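Serine-pyruvate aminotransferase (agxt) (Sulfolobus solfataricus, PDB 3ZRP) probably transfers the amino group of serine to pyruvate, and that of alanine to glyoxylate, using pyridoxal 5'-phosphate as its cofactor. Local coordinates at residues G117-E120 with E121-K125; E262-E265 with N266-R270. All coordinates share one frame; numbering follows the deposited sequence. Where two conformers were deposited one is given.

Both contacts are local, each made within one short run of chain. Interaction 1 comes first, inside helix 116-125, which packs on the seven-stranded mixed sheet of the cofactor-binding domain and leads into strand 128-134. Interaction 2 follows in series, at the turn where helix 246-262 ends and helix 264-284 begins. Their centres lie about 34 Å apart and their nearest atoms about 23 Å, so they do not touch. Interaction 1 belongs to the peripheral helical layer over the sheet, about 25 Å from the centre of the chain; interaction 2 shapes a helix junction deeper in, about 16 Å from it, with Arg267 about 11 Å, side chain to side chain, from Gln188, which binds pyridoxal 5'-phosphate.

Interaction 1: G117-E120 with E121-K125; sequences GEVE and EEVRK
Glu120 and Arg124, one helical turn apart, run side by side on the outer flank of helix 116-125 and join their charged ends in a salt bridge. The chain of Arg124 can be followed outward. Its CB rests on the carbonyl oxygen of Glu120, and CG comes closer still, 3.3 Å from that O. CD still lies near that oxygen and also packs against the methylene of Glu120, CD to CG being 3.7 Å. A bend at chi3 (89°) turns the guanidinium so that NH1 reaches Glu120 OE2 at 3.2 Å. This hydrogen bond is weak, with an N-H...O angle of 134°, and the carboxylate meets the edge of the guanidinium with the two planes turned 51° apart rather than stacked. In Glu120, CG stands anti to the backbone N and the extended chain carries the carboxylate alongside Arg124, bringing OE2 beside NH1.

Beneath them the helical ladder runs on: Arg124 N donates to Glu120 O at 3.0 Å and Val123 N to Val119 O at 3.0 Å. On the inner side, Val119 CG1 and Val123 CG1 lie 4.3 Å apart; these branched, apolar residues suit the face turned to Leu81 of strand 79-83 and Ile153 of helix 146-153. Towards solvent, a water donates to Glu118 O at 2.6 Å and more weakly to Glu121 OE1.

The chemistry is that of an amphipathic helix: valines pack it against strand 79-83 and helix 146-153, while its exposed flank carries a weak, oblique ion pair whose strength solvent would probably screen.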
loop_
_atom_site.group_PDB
_atom_site.type_symbol
_atom_site.label_atom_id
_atom_site.label_comp_id
_atom_site.label_asym_id
_atom_site.label_seq_id
_atom_site.Cartn_x
_atom_site.Cartn_y
_atom_site.Cartn_z
ATOM N N GLY A 117 -27.873 -22.519 -8.079
ATOM C CA GLY A 117 -28.723 -23.457 -7.317
ATOM C C GLY A 117 -28.021 -24.124 -6.152
ATOM O O GLY A 117 -28.640 -24.388 -5.116
ATOM N N GLU A 118 -26.731 -24.392 -6.315
ATOM C CA GLU A 118 -25.936 -25.020 -5.266
ATOM C C GLU A 118 -25.666 -24.044 -4.106
ATOM O O GLU A 118 -25.625 -24.461 -2.936
ATOM C CB GLU A 118 -24.642 -25.604 -5.844
ATOM C CG GLU A 118 -24.909 -26.557 -7.016
ATOM C CD GLU A 118 -23.676 -26.918 -7.832
ATOM O OE1 GLU A 118 -22.708 -26.129 -7.899
ATOM O OE2 GLU A 118 -23.693 -28.012 -8.428
ATOM N N VAL A 119 -25.490 -22.755 -4.429
ATOM C CA VAL A 119 -25.348 -21.718 -3.386
ATOM C C VAL A 119 -26.686 -21.511 -2.676
ATOM O O VAL A 119 -26.742 -21.386 -1.430
ATOM C CB VAL A 119 -24.794 -20.342 -3.904
ATOM C CG1 VAL A 119 -24.456 -19.411 -2.711
ATOM C CG2 VAL A 119 -23.552 -20.525 -4.804
ATOM N N GLU A 120 -27.762 -21.457 -3.467
ATOM C CA GLU A 120 -29.118 -21.317 -2.929
ATOM C C GLU A 120 -29.453 -22.408 -1.907
ATOM O O GLU A 120 -29.962 -22.108 -0.837
ATOM C CB GLU A 120 -30.147 -21.345 -4.066
ATOM C CG GLU A 120 -31.586 -21.137 -3.608
ATOM C CD GLU A 120 -32.594 -21.373 -4.723
ATOM O OE1 GLU A 120 -32.319 -22.189 -5.624
ATOM O OE2 GLU A 120 -33.680 -20.770 -4.669
ATOM N N GLU A 121 -29.143 -23.656 -2.248
ATOM C CA GLU A 121 -29.389 -24.809 -1.385
ATOM C C GLU A 121 -28.699 -24.640 -0.023
ATOM O O GLU A 121 -29.282 -24.935 1.043
ATOM C CB GLU A 121 -28.894 -26.090 -2.066
ATOM C CG GLU A 121 -29.214 -27.374 -1.318
ATOM C CD GLU A 121 -28.481 -28.595 -1.862
ATOM O OE1 GLU A 121 -27.776 -28.498 -2.894
ATOM O OE2 GLU A 121 -28.601 -29.670 -1.242
ATOM N N GLU A 122 -27.461 -24.158 -0.060
ATOM C CA GLU A 122 -26.669 -24.004 1.153
ATOM C C GLU A 122 -27.206 -22.889 2.036
ATOM O O GLU A 122 -27.376 -23.087 3.256
ATOM C CB GLU A 122 -25.179 -23.800 0.821
ATOM C CG GLU A 122 -24.273 -23.688 2.049
ATOM C CD GLU A 122 -24.331 -24.931 2.945
ATOM O OE1 GLU A 122 -24.517 -26.056 2.437
ATOM O OE2 GLU A 122 -24.174 -24.785 4.169
ATOM N N VAL A 123 -27.505 -21.735 1.443
ATOM C CA VAL A 123 -27.940 -20.591 2.253
ATOM C C VAL A 123 -29.374 -20.770 2.771
ATOM O O VAL A 123 -29.784 -20.064 3.686
ATOM C CB VAL A 123 -27.794 -19.210 1.524
ATOM C CG1 VAL A 123 -26.339 -19.003 1.079
ATOM C CG2 VAL A 123 -28.804 -19.067 0.347
ATOM N N ARG A 124 -30.122 -21.702 2.170
ATOM C CA ARG A 124 -31.493 -22.009 2.627
ATOM C C ARG A 124 -31.479 -22.990 3.778
ATOM O O ARG A 124 -32.345 -22.934 4.654
ATOM C CB ARG A 124 -32.354 -22.544 1.497
ATOM C CG ARG A 124 -32.834 -21.458 0.577
ATOM C CD ARG A 124 -33.591 -22.000 -0.582
ATOM N NE ARG A 124 -35.016 -22.111 -0.274
ATOM C CZ ARG A 124 -35.989 -22.037 -1.181
ATOM N NH1 ARG A 124 -35.702 -21.826 -2.466
ATOM N NH2 ARG A 124 -37.252 -22.158 -0.791
ATOM N N LYS A 125 -30.483 -23.871 3.777
ATOM C CA LYS A 125 -30.316 -24.876 4.818
ATOM C C LYS A 125 -29.768 -24.275 6.120
ATOM O O LYS A 125 -30.224 -24.622 7.218
ATOM C CB LYS A 125 -29.415 -25.990 4.279
ATOM C CG LYS A 125 -28.953 -27.001 5.303
ATOM C CD LYS A 125 -28.100 -28.088 4.658
ATOM C CE LYS A 125 -27.306 -28.829 5.735
ATOM N NZ LYS A 125 -26.773 -30.133 5.244
HETATM O O HOH W 1 -25.355 -26.903 -2.036
#

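Interaction 2: E262-E265 with N266-R270; sequences EGIE and NRIKR
Glu262 and Arg270 meet edge to edge, the carboxylate and guanidinium nearly coplanar at 14°. Arg270 grips side-on: NE donates to Glu262 OE2 at 2.8 Å and NH2 to Glu262 OE1, also at 2.8 Å, each oxygen offering its syn lone pair. Glu262 reaches them because its CG stands opposite the backbone N (chi1 169°) and the chain runs on extended. Arg267 adds a longer bond, NH1 to Glu262 OE1 at 3.3 Å, its guanidinium nearly perpendicular to the carboxylate, so OE1 serves two arginines. With an alanine in place of Glu262, the two arginines would probably lose their shared counter-charge, and NE of Arg270 its in-plane acceptor. This is the tight side: Arg267 is buried, donates to Ala190 O and makes a cation-pi contact with Trp343, while Arg270 also binds Val344 O and Gly342 O. Ile264, buried too, adds an apolar contact, its CG1 4.1 Å from Ile268 CD1.

The looser, solvent side carries the exposed Glu265, Asn266 and Lys269; there a water donates to Glu265 OE1 and accepts from Asn266 N at 3.1 Å. Asn266 ND2 nevertheless makes a straight bond to Glu262 O, 3.1 Å long and in its own amide plane, tying the end of one helix to the start of the next.

Gly263, with positive phi (92°), suits the break because a side chain would jam against the preceding carbonyl. The arrangement is a tight helix-helix junction: this glycine directly follows helix 246-262 and is also the N-cap residue of helix 264-284, and a salt-bridge network of Glu262, Arg267 and Arg270 spans the turn.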
loop_
_atom_site.group_PDB
_atom_site.type_symbol
_atom_site.label_atom_id
_atom_site.label_comp_id
_atom_site.label_asym_id
_atom_site.label_seq_id
_atom_site.Cartn_x
_atom_site.Cartn_y
_atom_site.Cartn_z
ATOM N N GLU A 262 -13.731 6.620 -22.954
ATOM C CA GLU A 262 -14.120 5.490 -23.794
ATOM C C GLU A 262 -15.591 5.112 -23.585
ATOM O O GLU A 262 -16.290 4.756 -24.543
ATOM C CB GLU A 262 -13.206 4.271 -23.559
ATOM C CG GLU A 262 -13.726 2.983 -24.221
ATOM C CD GLU A 262 -12.750 1.837 -24.192
ATOM O OE1 GLU A 262 -11.965 1.744 -23.240
ATOM O OE2 GLU A 262 -12.784 1.003 -25.119
ATOM N N GLY A 263 -16.048 5.207 -22.336
ATOM C CA GLY A 263 -17.376 4.777 -21.942
ATOM C C GLY A 263 -17.323 3.339 -21.469
ATOM O O GLY A 263 -16.765 2.472 -22.153
ATOM N N ILE A 264 -17.902 3.078 -20.302
ATOM C CA ILE A 264 -17.834 1.744 -19.692
ATOM C C ILE A 264 -18.513 0.659 -20.536
ATOM O O ILE A 264 -17.988 -0.448 -20.667
ATOM C CB ILE A 264 -18.358 1.753 -18.209
ATOM C CG1 ILE A 264 -18.069 0.395 -17.506
ATOM C CG2 ILE A 264 -19.839 2.186 -18.151
ATOM C CD1 ILE A 264 -16.534 0.042 -17.426
ATOM N N GLU A 265 -19.672 0.962 -21.128
ATOM C CA GLU A 265 -20.345 -0.019 -21.996
ATOM C C GLU A 265 -19.455 -0.392 -23.196
ATOM O O GLU A 265 -19.341 -1.569 -23.560
ATOM C CB GLU A 265 -21.721 0.484 -22.461
ATOM C CG GLU A 265 -22.682 0.897 -21.332
ATOM C CD GLU A 265 -22.423 2.308 -20.785
ATOM O OE1 GLU A 265 -21.526 3.022 -21.299
ATOM O OE2 GLU A 265 -23.129 2.709 -19.835
ATOM N N ASN A 266 -18.813 0.609 -23.798
ATOM C CA ASN A 266 -17.911 0.382 -24.917
ATOM C C ASN A 266 -16.687 -0.440 -24.483
ATOM O O ASN A 266 -16.219 -1.307 -25.208
ATOM C CB ASN A 266 -17.476 1.710 -25.554
ATOM C CG ASN A 266 -18.627 2.424 -26.275
ATOM O OD1 ASN A 266 -19.479 1.780 -26.887
ATOM N ND2 ASN A 266 -18.660 3.752 -26.184
ATOM N N ARG A 267 -16.208 -0.167 -23.273
ATOM C CA ARG A 267 -15.052 -0.868 -22.717
ATOM C C ARG A 267 -15.378 -2.344 -22.509
ATOM O O ARG A 267 -14.565 -3.226 -22.837
ATOM C CB ARG A 267 -14.635 -0.200 -21.408
ATOM C CG ARG A 267 -13.358 -0.708 -20.814
ATOM C CD ARG A 267 -13.025 0.136 -19.594
ATOM N NE ARG A 267 -11.766 -0.280 -18.983
ATOM C CZ ARG A 267 -10.576 0.182 -19.360
ATOM N NH1 ARG A 267 -10.478 1.050 -20.382
ATOM N NH2 ARG A 267 -9.474 -0.228 -18.746
ATOM N N ILE A 268 -16.569 -2.613 -21.975
ATOM C CA ILE A 268 -17.039 -3.982 -21.774
ATOM C C ILE A 268 -17.113 -4.696 -23.134
ATOM O O ILE A 268 -16.567 -5.790 -23.298
ATOM C CB ILE A 268 -18.407 -4.007 -21.031
ATOM C CG1 ILE A 268 -18.228 -3.608 -19.560
ATOM C CG2 ILE A 268 -19.076 -5.373 -21.112
ATOM C CD1 ILE A 268 -19.535 -3.142 -18.890
ATOM N N LYS A 269 -17.750 -4.049 -24.111
ATOM C CA LYS A 269 -17.884 -4.603 -25.462
ATOM C C LYS A 269 -16.539 -4.920 -26.089
ATOM O O LYS A 269 -16.370 -5.992 -26.699
ATOM C CB LYS A 269 -18.699 -3.657 -26.357
ATOM C CG LYS A 269 -20.185 -3.704 -26.068
ATOM C CD LYS A 269 -20.947 -2.644 -26.839
ATOM C CE LYS A 269 -22.379 -2.516 -26.324
ATOM N NZ LYS A 269 -22.931 -1.147 -26.566
ATOM N N ARG A 270 -15.569 -4.011 -25.919
ATOM C CA ARG A 270 -14.186 -4.265 -26.397
ATOM C C ARG A 270 -13.572 -5.513 -25.770
ATOM O O ARG A 270 -12.978 -6.316 -26.488
ATOM C CB ARG A 270 -13.262 -3.038 -26.215
ATOM C CG ARG A 270 -11.754 -3.325 -26.512
ATOM C CD ARG A 270 -10.939 -2.009 -26.544
ATOM N NE ARG A 270 -11.085 -1.237 -25.304
ATOM C CZ ARG A 270 -10.428 -1.497 -24.176
ATOM N NH1 ARG A 270 -9.569 -2.506 -24.115
ATOM N NH2 ARG A 270 -10.633 -0.752 -23.103
HETATM O O HOH W 2 -20.182 3.365 -23.322
#